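Side-chain contacts in tyrosine recombinase XerH (Helicobacter pylori, PDB 5JK0), which cuts and rejoins DNA as a site-specific tyrosine recombinase and takes part in chromosome segregation in Helicobacter pylori: residues 97-101 with 102-106; 211-214 with 215-219; 286-289 with 290-294. All blocks are in the same frame, centred on the assembly; numbering follows the deposited sequence.

Contact 1 of 3, residues 97-101 with 102-106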
loop_
_atom_site.group_PDB
_atom_site.type_symbol
_atom_site.label_atom_id
_atom_site.label_comp_id
_atom_site.label_asym_id
_atom_site.label_seq_id
_atom_site.Cartn_x
_atom_site.Cartn_y
_atom_site.Cartn_z
ATOM N N LEU D 97 -10.283 6.805 39.005
ATOM C CA LEU D 97 -9.954 8.214 39.167
ATOM C C LEU D 97 -10.399 8.987 37.933
ATOM O O LEU D 97 -10.182 8.547 36.804
ATOM C CB LEU D 97 -8.454 8.409 39.408
ATOM C CG LEU D 97 -7.863 7.944 40.746
ATOM C CD1 LEU D 97 -8.749 8.368 41.911
ATOM C CD2 LEU D 97 -7.613 6.441 40.766
ATOM N N ALA D 98 -11.023 10.137 38.151
ATOM C CA ALA D 98 -11.524 10.953 37.053
ATOM C C ALA D 98 -10.397 11.722 36.374
ATOM O O ALA D 98 -9.397 12.065 37.005
ATOM C CB ALA D 98 -12.593 11.912 37.554
ATOM N N PHE D 99 -10.565 11.983 35.081
ATOM C CA PHE D 99 -9.624 12.810 34.337
ATOM C C PHE D 99 -9.943 14.281 34.568
ATOM O O PHE D 99 -10.896 14.812 33.999
ATOM C CB PHE D 99 -9.671 12.481 32.843
ATOM C CG PHE D 99 -9.240 11.078 32.515
ATOM C CD1 PHE D 99 -8.358 10.397 33.338
ATOM C CD2 PHE D 99 -9.719 10.441 31.382
ATOM C CE1 PHE D 99 -7.962 9.109 33.036
ATOM C CE2 PHE D 99 -9.326 9.153 31.075
ATOM C CZ PHE D 99 -8.446 8.486 31.903
ATOM N N ASN D 100 -9.144 14.937 35.403
ATOM C CA ASN D 100 -9.430 16.309 35.805
ATOM C C ASN D 100 -8.607 17.357 35.057
ATOM O O ASN D 100 -8.596 18.527 35.437
ATOM C CB ASN D 100 -9.207 16.467 37.311
ATOM C CG ASN D 100 -10.166 15.629 38.134
ATOM O OD1 ASN D 100 -11.319 15.428 37.751
ATOM N ND2 ASN D 100 -9.694 15.133 39.271
ATOM N N SER D 101 -7.927 16.942 33.993
ATOM C CA SER D 101 -7.067 17.856 33.247
ATOM C C SER D 101 -7.102 17.600 31.743
ATOM O O SER D 101 -7.367 16.483 31.298
ATOM C CB SER D 101 -5.627 17.752 33.755
ATOM O OG SER D 101 -4.749 18.534 32.964
ATOM N N LEU D 102 -6.829 18.645 30.965
ATOM C CA LEU D 102 -6.730 18.519 29.513
ATOM C C LEU D 102 -5.542 17.648 29.127
ATOM O O LEU D 102 -5.526 17.043 28.055
ATOM C CB LEU D 102 -6.602 19.894 28.852
ATOM C CG LEU D 102 -7.856 20.768 28.771
ATOM C CD1 LEU D 102 -7.541 22.080 28.070
ATOM C CD2 LEU D 102 -8.977 20.031 28.053
ATOM N N LYS D 103 -4.549 17.590 30.009
ATOM C CA LYS D 103 -3.347 16.801 29.764
ATOM C C LYS D 103 -3.632 15.300 29.802
ATOM O O LYS D 103 -2.805 14.494 29.375
ATOM C CB LYS D 103 -2.261 17.156 30.783
ATOM C CG LYS D 103 -1.762 18.590 30.679
ATOM C CD LYS D 103 -0.690 18.882 31.719
ATOM C CE LYS D 103 -0.182 20.311 31.605
ATOM N NZ LYS D 103 0.834 20.629 32.646
ATOM N N ASN D 104 -4.804 14.930 30.313
ATOM C CA ASN D 104 -5.213 13.530 30.349
ATOM C C ASN D 104 -5.633 13.028 28.971
ATOM O O ASN D 104 -5.728 11.821 28.741
ATOM C CB ASN D 104 -6.353 13.327 31.348
ATOM C CG ASN D 104 -5.925 13.577 32.780
ATOM O OD1 ASN D 104 -6.578 14.317 33.516
ATOM N ND2 ASN D 104 -4.823 12.958 33.182
ATOM N N ILE D 105 -5.884 13.960 28.058
ATOM C CA ILE D 105 -6.248 13.611 26.692
ATOM C C ILE D 105 -5.031 13.117 25.916
ATOM O O ILE D 105 -4.071 13.861 25.718
ATOM C CB ILE D 105 -6.869 14.808 25.946
ATOM C CG1 ILE D 105 -8.128 15.295 26.666
ATOM C CG2 ILE D 105 -7.185 14.432 24.505
ATOM C CD1 ILE D 105 -8.822 16.449 25.971
ATOM N N ASP D 106 -5.070 11.861 25.483
ATOM C CA ASP D 106 -3.976 11.298 24.700
ATOM C C ASP D 106 -4.483 10.560 23.465
ATOM O O ASP D 106 -5.670 10.606 23.144
ATOM C CB ASP D 106 -3.119 10.361 25.559
ATOM C CG ASP D 106 -3.942 9.319 26.304
ATOM O OD1 ASP D 106 -5.063 8.998 25.858
ATOM O OD2 ASP D 106 -3.457 8.818 27.339
HETATM O O HOH W 1 -6.292 14.156 36.404
#

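Contact 2 of 3, residues 211-214 with 215-219. With nucleotides of chain G.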
loop_
_atom_site.group_PDB
_atom_site.type_symbol
_atom_site.label_atom_id
_atom_site.label_comp_id
_atom_site.label_asym_id
_atom_site.label_seq_id
_atom_site.Cartn_x
_atom_site.Cartn_y
_atom_site.Cartn_z
ATOM N N THR D 211 -21.961 19.826 -21.083
ATOM C CA THR D 211 -20.674 20.431 -20.747
ATOM C C THR D 211 -19.948 19.665 -19.645
ATOM O O THR D 211 -18.718 19.619 -19.616
ATOM C CB THR D 211 -20.836 21.899 -20.305
ATOM O OG1 THR D 211 -21.689 21.966 -19.155
ATOM C CG2 THR D 211 -21.437 22.730 -21.429
ATOM N N GLY D 212 -20.712 19.069 -18.737
ATOM C CA GLY D 212 -20.134 18.300 -17.650
ATOM C C GLY D 212 -19.604 19.166 -16.524
ATOM O O GLY D 212 -18.785 18.718 -15.725
ATOM N N MET D 213 -20.065 20.413 -16.461
ATOM C CA MET D 213 -19.644 21.320 -15.399
ATOM C C MET D 213 -20.274 20.910 -14.069
ATOM O O MET D 213 -21.305 20.236 -14.043
ATOM C CB MET D 213 -20.011 22.768 -15.741
ATOM C CG MET D 213 -21.504 23.062 -15.754
ATOM S SD MET D 213 -21.873 24.802 -16.070
ATOM C CE MET D 213 -21.251 24.988 -17.740
ATOM N N ARG D 214 -19.645 21.311 -12.968
ATOM C CA ARG D 214 -20.135 20.959 -11.639
ATOM C C ARG D 214 -21.451 21.663 -11.324
ATOM O O ARG D 214 -21.839 22.611 -12.010
ATOM C CB ARG D 214 -19.090 21.298 -10.573
ATOM C CG ARG D 214 -17.834 20.443 -10.638
ATOM C CD ARG D 214 -16.858 20.783 -9.518
ATOM N NE ARG D 214 -16.274 22.113 -9.669
ATOM C CZ ARG D 214 -16.686 23.193 -9.013
ATOM N NH1 ARG D 214 -17.690 23.107 -8.150
ATOM N NH2 ARG D 214 -16.091 24.362 -9.218
ATOM N N SER D 215 -22.131 21.190 -10.284
ATOM C CA SER D 215 -23.428 21.729 -9.887
ATOM C C SER D 215 -23.365 23.222 -9.579
ATOM O O SER D 215 -24.156 24.004 -10.103
ATOM C CB SER D 215 -23.968 20.976 -8.669
ATOM O OG SER D 215 -24.158 19.602 -8.956
ATOM N N ASN D 216 -22.420 23.610 -8.730
ATOM C CA ASN D 216 -22.299 25.003 -8.315
ATOM C C ASN D 216 -21.886 25.918 -9.465
ATOM O O ASN D 216 -22.222 27.104 -9.474
ATOM C CB ASN D 216 -21.303 25.132 -7.163
ATOM C CG ASN D 216 -21.255 26.536 -6.591
ATOM O OD1 ASN D 216 -22.168 26.963 -5.883
ATOM N ND2 ASN D 216 -20.187 27.263 -6.897
ATOM N N GLU D 217 -21.159 25.366 -10.430
ATOM C CA GLU D 217 -20.750 26.126 -11.606
ATOM C C GLU D 217 -21.955 26.516 -12.457
ATOM O O GLU D 217 -22.025 27.629 -12.977
ATOM C CB GLU D 217 -19.750 25.327 -12.446
ATOM C CG GLU D 217 -18.398 25.124 -11.781
ATOM C CD GLU D 217 -17.422 24.367 -12.660
ATOM O OE1 GLU D 217 -17.848 23.410 -13.340
ATOM O OE2 GLU D 217 -16.228 24.734 -12.676
ATOM N N ALA D 218 -22.903 25.594 -12.592
ATOM C CA ALA D 218 -24.107 25.848 -13.374
ATOM C C ALA D 218 -25.053 26.793 -12.642
ATOM O O ALA D 218 -25.728 27.615 -13.261
ATOM C CB ALA D 218 -24.813 24.540 -13.699
ATOM N N LEU D 219 -25.093 26.672 -11.318
ATOM C CA LEU D 219 -25.997 27.471 -10.500
ATOM C C LEU D 219 -25.533 28.922 -10.371
ATOM O O LEU D 219 -26.322 29.803 -10.031
ATOM C CB LEU D 219 -26.143 26.848 -9.110
ATOM C CG LEU D 219 -26.812 25.472 -9.047
ATOM C CD1 LEU D 219 -26.767 24.917 -7.631
ATOM C CD2 LEU D 219 -28.243 25.553 -9.549
ATOM P P DT G 22 -20.409 21.504 -5.901
ATOM O OP1 DT G 22 -20.610 21.815 -7.333
ATOM O OP2 DT G 22 -20.935 22.421 -4.868
ATOM O "O5'" DT G 22 -20.998 20.045 -5.606
ATOM C "C5'" DT G 22 -20.544 18.934 -6.366
ATOM C "C4'" DT G 22 -21.035 17.628 -5.767
ATOM O "O4'" DT G 22 -20.628 17.544 -4.377
ATOM C "C3'" DT G 22 -22.554 17.429 -5.786
ATOM O "O3'" DT G 22 -22.859 16.142 -6.316
ATOM C "C2'" DT G 22 -22.956 17.554 -4.315
ATOM C "C1'" DT G 22 -21.704 17.071 -3.604
ATOM N N1 DT G 22 -21.563 17.611 -2.223
ATOM C C2 DT G 22 -21.495 16.742 -1.160
ATOM O O2 DT G 22 -21.545 15.531 -1.283
ATOM N N3 DT G 22 -21.368 17.344 0.064
ATOM C C4 DT G 22 -21.302 18.702 0.323
ATOM O O4 DT G 22 -21.185 19.148 1.460
ATOM C C5 DT G 22 -21.379 19.556 -0.837
ATOM C C7 DT G 22 -21.320 21.047 -0.681
ATOM C C6 DT G 22 -21.508 18.977 -2.038
#

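Contact 3 of 3, residues 286-289 with 290-294. With nucleotides of chain G; nucleotides of chain H.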
loop_
_atom_site.group_PDB
_atom_site.type_symbol
_atom_site.label_atom_id
_atom_site.label_comp_id
_atom_site.label_asym_id
_atom_site.label_seq_id
_atom_site.Cartn_x
_atom_site.Cartn_y
_atom_site.Cartn_z
ATOM N N GLN D 286 -28.048 23.265 -4.642
ATOM C CA GLN D 286 -27.739 21.934 -5.149
ATOM C C GLN D 286 -28.846 20.946 -4.788
ATOM O O GLN D 286 -29.129 20.011 -5.539
ATOM C CB GLN D 286 -26.388 21.461 -4.598
ATOM C CG GLN D 286 -26.065 19.992 -4.839
ATOM C CD GLN D 286 -26.581 19.089 -3.731
ATOM O OE1 GLN D 286 -26.990 19.561 -2.670
ATOM N NE2 GLN D 286 -26.572 17.785 -3.978
ATOM N N ALA D 287 -29.470 21.167 -3.634
ATOM C CA ALA D 287 -30.521 20.284 -3.136
ATOM C C ALA D 287 -31.694 20.190 -4.109
ATOM O O ALA D 287 -32.218 19.105 -4.359
ATOM C CB ALA D 287 -31.004 20.757 -1.773
ATOM N N TYR D 288 -32.099 21.331 -4.659
ATOM C CA TYR D 288 -33.194 21.361 -5.620
ATOM C C TYR D 288 -32.768 20.756 -6.953
ATOM O O TYR D 288 -33.538 20.037 -7.592
ATOM C CB TYR D 288 -33.695 22.791 -5.832
ATOM C CG TYR D 288 -34.819 22.892 -6.838
ATOM C CD1 TYR D 288 -36.131 22.613 -6.474
ATOM C CD2 TYR D 288 -34.569 23.264 -8.154
ATOM C CE1 TYR D 288 -37.161 22.700 -7.391
ATOM C CE2 TYR D 288 -35.593 23.355 -9.078
ATOM C CZ TYR D 288 -36.886 23.072 -8.691
ATOM O OH TYR D 288 -37.906 23.162 -9.609
ATOM N N LEU D 289 -31.542 21.057 -7.368
ATOM C CA LEU D 289 -31.003 20.534 -8.619
ATOM C C LEU D 289 -30.942 19.010 -8.599
ATOM O O LEU D 289 -31.338 18.356 -9.564
ATOM C CB LEU D 289 -29.612 21.113 -8.888
ATOM C CG LEU D 289 -28.836 20.510 -10.061
ATOM C CD1 LEU D 289 -29.591 20.679 -11.372
ATOM C CD2 LEU D 289 -27.446 21.128 -10.156
ATOM N N TYR D 290 -30.448 18.455 -7.497
ATOM C CA TYR D 290 -30.346 17.007 -7.339
ATOM C C TYR D 290 -31.713 16.340 -7.456
ATOM O O TYR D 290 -31.874 15.355 -8.178
ATOM C CB TYR D 290 -29.709 16.656 -5.990
ATOM C CG TYR D 290 -29.615 15.169 -5.721
ATOM C CD1 TYR D 290 -30.660 14.485 -5.106
ATOM C CD2 TYR D 290 -28.483 14.448 -6.079
ATOM C CE1 TYR D 290 -30.581 13.128 -4.865
ATOM C CE2 TYR D 290 -28.394 13.090 -5.837
ATOM C CZ TYR D 290 -29.447 12.437 -5.230
ATOM O OH TYR D 290 -29.370 11.084 -4.986
ATOM N N LYS D 291 -32.689 16.885 -6.736
ATOM C CA LYS D 291 -34.032 16.319 -6.693
ATOM C C LYS D 291 -34.663 16.264 -8.081
ATOM O O LYS D 291 -35.360 15.309 -8.417
ATOM C CB LYS D 291 -34.917 17.129 -5.744
ATOM C CG LYS D 291 -36.142 16.383 -5.242
ATOM C CD LYS D 291 -35.746 15.198 -4.373
ATOM C CE LYS D 291 -36.970 14.511 -3.784
ATOM N NZ LYS D 291 -36.601 13.389 -2.874
ATOM N N GLN D 292 -34.411 17.291 -8.885
ATOM C CA GLN D 292 -34.944 17.345 -10.241
ATOM C C GLN D 292 -34.231 16.354 -11.156
ATOM O O GLN D 292 -34.839 15.785 -12.061
ATOM C CB GLN D 292 -34.831 18.763 -10.806
ATOM C CG GLN D 292 -35.723 19.774 -10.107
ATOM C CD GLN D 292 -37.197 19.451 -10.260
ATOM O OE1 GLN D 292 -37.645 19.035 -11.329
ATOM N NE2 GLN D 292 -37.958 19.635 -9.188
ATOM N N VAL D 293 -32.939 16.152 -10.914
ATOM C CA VAL D 293 -32.149 15.211 -11.702
ATOM C C VAL D 293 -32.536 13.767 -11.388
ATOM O O VAL D 293 -32.786 12.973 -12.297
ATOM C CB VAL D 293 -30.638 15.402 -11.458
ATOM C CG1 VAL D 293 -29.849 14.226 -12.018
ATOM C CG2 VAL D 293 -30.165 16.711 -12.072
ATOM N N GLU D 294 -32.586 13.439 -10.100
ATOM C CA GLU D 294 -32.962 12.100 -9.655
ATOM C C GLU D 294 -34.355 11.721 -10.149
ATOM O O GLU D 294 -34.615 10.565 -10.486
ATOM C CB GLU D 294 -32.914 12.008 -8.128
ATOM C CG GLU D 294 -33.253 10.629 -7.581
ATOM C CD GLU D 294 -33.606 10.655 -6.105
ATOM O OE1 GLU D 294 -33.993 11.732 -5.601
ATOM O OE2 GLU D 294 -33.498 9.597 -5.449
ATOM P P DA G 24 -26.696 9.848 -3.894
ATOM O OP1 DA G 24 -26.321 8.438 -3.654
ATOM O OP2 DA G 24 -27.130 10.266 -5.245
ATOM O "O5'" DA G 24 -27.833 10.264 -2.845
ATOM C "C5'" DA G 24 -27.696 9.892 -1.480
ATOM C "C4'" DA G 24 -28.664 10.653 -0.588
ATOM O "O4'" DA G 24 -28.232 12.031 -0.434
ATOM C "C3'" DA G 24 -30.120 10.721 -1.079
ATOM O "O3'" DA G 24 -30.985 10.386 -0.007
ATOM C "C2'" DA G 24 -30.282 12.193 -1.463
ATOM C "C1'" DA G 24 -29.380 12.834 -0.429
ATOM N N9 DA G 24 -29.014 14.219 -0.713
ATOM C C8 DA G 24 -28.877 14.809 -1.940
ATOM N N7 DA G 24 -28.544 16.078 -1.882
ATOM C C5 DA G 24 -28.460 16.338 -0.522
ATOM C C6 DA G 24 -28.149 17.503 0.207
ATOM N N6 DA G 24 -27.849 18.672 -0.366
ATOM N N1 DA G 24 -28.153 17.417 1.553
ATOM C C2 DA G 24 -28.451 16.246 2.126
ATOM N N3 DA G 24 -28.763 15.088 1.549
ATOM C C4 DA G 24 -28.749 15.203 0.211
ATOM P P DC G 23 -24.376 15.616 -6.394
ATOM O OP1 DC G 23 -24.504 14.851 -7.654
ATOM O OP2 DC G 23 -25.297 16.746 -6.133
ATOM O "O5'" DC G 23 -24.482 14.589 -5.173
ATOM C "C5'" DC G 23 -23.571 13.498 -5.088
ATOM C "C4'" DC G 23 -23.923 12.582 -3.929
ATOM O "O4'" DC G 23 -23.678 13.267 -2.674
ATOM C "C3'" DC G 23 -25.378 12.120 -3.886
ATOM O "O3'" DC G 23 -25.441 10.759 -3.478
ATOM C "C2'" DC G 23 -26.007 13.049 -2.849
ATOM C "C1'" DC G 23 -24.849 13.266 -1.887
ATOM N N1 DC G 23 -24.913 14.563 -1.151
ATOM C C2 DC G 23 -25.114 14.566 0.233
ATOM O O2 DC G 23 -25.246 13.488 0.826
ATOM N N3 DC G 23 -25.162 15.755 0.886
ATOM C C4 DC G 23 -25.012 16.895 0.211
ATOM N N4 DC G 23 -25.068 18.041 0.898
ATOM C C5 DC G 23 -24.807 16.912 -1.199
ATOM C C6 DC G 23 -24.762 15.734 -1.834
ATOM P P DT H 5 -33.643 27.532 -2.175
ATOM O OP1 DT H 5 -33.159 28.928 -2.252
ATOM O OP2 DT H 5 -33.016 26.489 -3.016
ATOM O "O5'" DT H 5 -33.581 27.043 -0.651
ATOM C "C5'" DT H 5 -34.155 27.846 0.378
ATOM C "C4'" DT H 5 -34.027 27.170 1.735
ATOM O "O4'" DT H 5 -34.618 25.844 1.677
ATOM C "C3'" DT H 5 -32.594 26.980 2.240
ATOM O "O3'" DT H 5 -32.516 27.317 3.624
ATOM C "C2'" DT H 5 -32.333 25.493 2.007
ATOM C "C1'" DT H 5 -33.718 24.903 2.215
ATOM N N1 DT H 5 -33.923 23.601 1.514
ATOM C C2 DT H 5 -33.916 22.434 2.244
ATOM O O2 DT H 5 -33.750 22.402 3.450
ATOM N N3 DT H 5 -34.113 21.297 1.507
ATOM C C4 DT H 5 -34.312 21.210 0.141
ATOM O O4 DT H 5 -34.480 20.139 -0.432
ATOM C C5 DT H 5 -34.306 22.470 -0.565
ATOM C C7 DT H 5 -34.511 22.504 -2.051
ATOM C C6 DT H 5 -34.114 23.591 0.148
#

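Contact 1 of 3, residues 97-101 with 102-106
S101 and N104 are tied to each other by two hydrogen bonds that run in opposite senses. The S101 N-H goes to N104 OD1 at 3.0 Å, with a bent N-H...O angle of 134°, while N104 N returns to S101 O at 3.2 Å, the i to i+3 backbone bond of the 3-10 turn. A third bond starts from K103: its N reaches S101 OG at 3.1 Å, nearly straight at 161°, which makes S101 the first residue of an ST turn. With OG anti to its own backbone N (chi1 174°), the S101 hydroxyl lies beside the carbonyl carbon and so near the amides that follow it. E7 is a second partner of S101 OG and also takes the L102 N-H.

N104 OD1 also accepts from a water at 2.9 Å, and that water in turn accepts from N100 N. The oxygen therefore binds the S101 amide directly and the N100 amide through the water. From the residue just before it, S101 O and S101 OG engage two amides of the short 3-10 segment 102-104, those of N104 and K103. This segment belongs to the core-binding part of the recombinase, where the connection from helix 74-93 enters helix 107-117. D106 is the N-cap of the latter helix, and its OD1 accepts from M109 N.

N104 CB lies 3.7 Å from F99 CB and also nears CG and CD1 of the ring, with the ring and amide planes inclined to each other. M109 touches the same phenylalanine from helix 107-117. The L102 side chain packs on L16 and W19 of helix 12-30, and R91 of helix 74-93 binds both F99 O and N100 OD1.

Contact 2 of 3, residues 211-214 with 215-219
R214 meets E217 first through its backbone: its N-H goes to E217 OE1 at 2.8 Å and 156°, on the anti side and somewhat out of the carboxylate plane. Because R214 is the N-cap of helix 215-219 and E217 lies three residues on, this is the backbone-to-carboxylate half of a capping box.

R214 CB lies 3.6 Å from OP1 of nucleotide DT22 of chain G, and R214 CG 4.0 Å from E217 OE1. A bend at chi3 (-68°) then folds the guanidinium back beside the glutamate. R214 NE passes near E217 CD, and CZ is near E217 CG, which sits over one guanidinium face. R214 NH2 forms a salt bridge with E217 OE2 at 3.5 Å, but the oxygen is well out of the guanidinium plane, so charge attraction carries it and no N-H points there. R214 NH1 makes a weak hydrogen bond to DT22 OP1 at 3.3 Å, and another weak one to a further phosphate.

N216 N grips the same DT22 OP1 at 2.9 Å and 168°, which sets the phosphate at the N-terminal end of the helix, where the helix dipole would probably favour an anion. R214 is a predicted active-site arginine of the tyrosine recombinase family; predicted active-site residues R313 and H310 lie close by. R245 of strand 244-250 forms a salt bridge with E217 OE1.

M213 SD lies 3.8 Å from A218 CB. M213 also meets I207 of helix 198-211, V247 of strand 244-250 and I237 of strand 232-238, whereas S215 packs on A309 of helix 309-324.

Contact 3 of 3, residues 286-289 with 290-294
Q286 and Y290, one helical turn apart, are joined by the Y290 N-H to Q286 O bond (2.8 Å), and both side chains reach the DNA. The Q286 amide reads the major-groove edge of DA24 of chain G: OE1 accepts from N6 at 2.6 Å, while NE2 donates weakly to N7 at 3.3 Å. Q286 NE2 also gives a nearly straight bond, 166°, to OP2 of DC23 of chain G, at 2.7 Å, so it serves both the base, weakly, and the DC23 phosphate. A bend at chi2 (-89°) turns the amide toward the adenine edge and that phosphate. Y290 lays one ring face over C8 of DA24 and donates from OH to OP2 of that nucleotide; the modelled 2.4 Å between Y290 OH and DA24 OP2 is very short and its exact length doubtful.

On another side of the helix, Q292 CG lies over the Y288 ring in a CH-pi contact, 4.0 Å from the centroid and 22° off its normal. The Y288 hydroxyl is bound by N201. Regular i to i+4 bonds use the carbonyls of A287, Y288 and L289, and E294 OE2 forms a salt bridge with R303.

L289 and V293 run side by side, L289 CD1 to V293 CG2 4.1 Å. L289 packs on L204 and I208, and V293 on I205, seating helix 286-300 against helix 198-211.

How the contacts relate
Contact 1 comes first along the chain, in the core-binding region; contacts 2 and 3 follow in that order, both in the tyrosine recombinase range. The centre of contact 1 lies 48 Å from that of contact 2 and 47 Å from that of contact 3, on the opposite side of the chain's centre. Contacts 2 and 3, by contrast, have centres 13 Å apart and touch: S215 CB meets L289 CD2 at 3.8 Å. Both also pack against helix 198-211. They thereby set phosphate binding at DT22, beside the predicted active site, near base contact at DA24, two nucleotides on, whereas contact 1, about 17 Å from the DNA at its nearest atom, lies in the connection between helices 74-93 and 107-117.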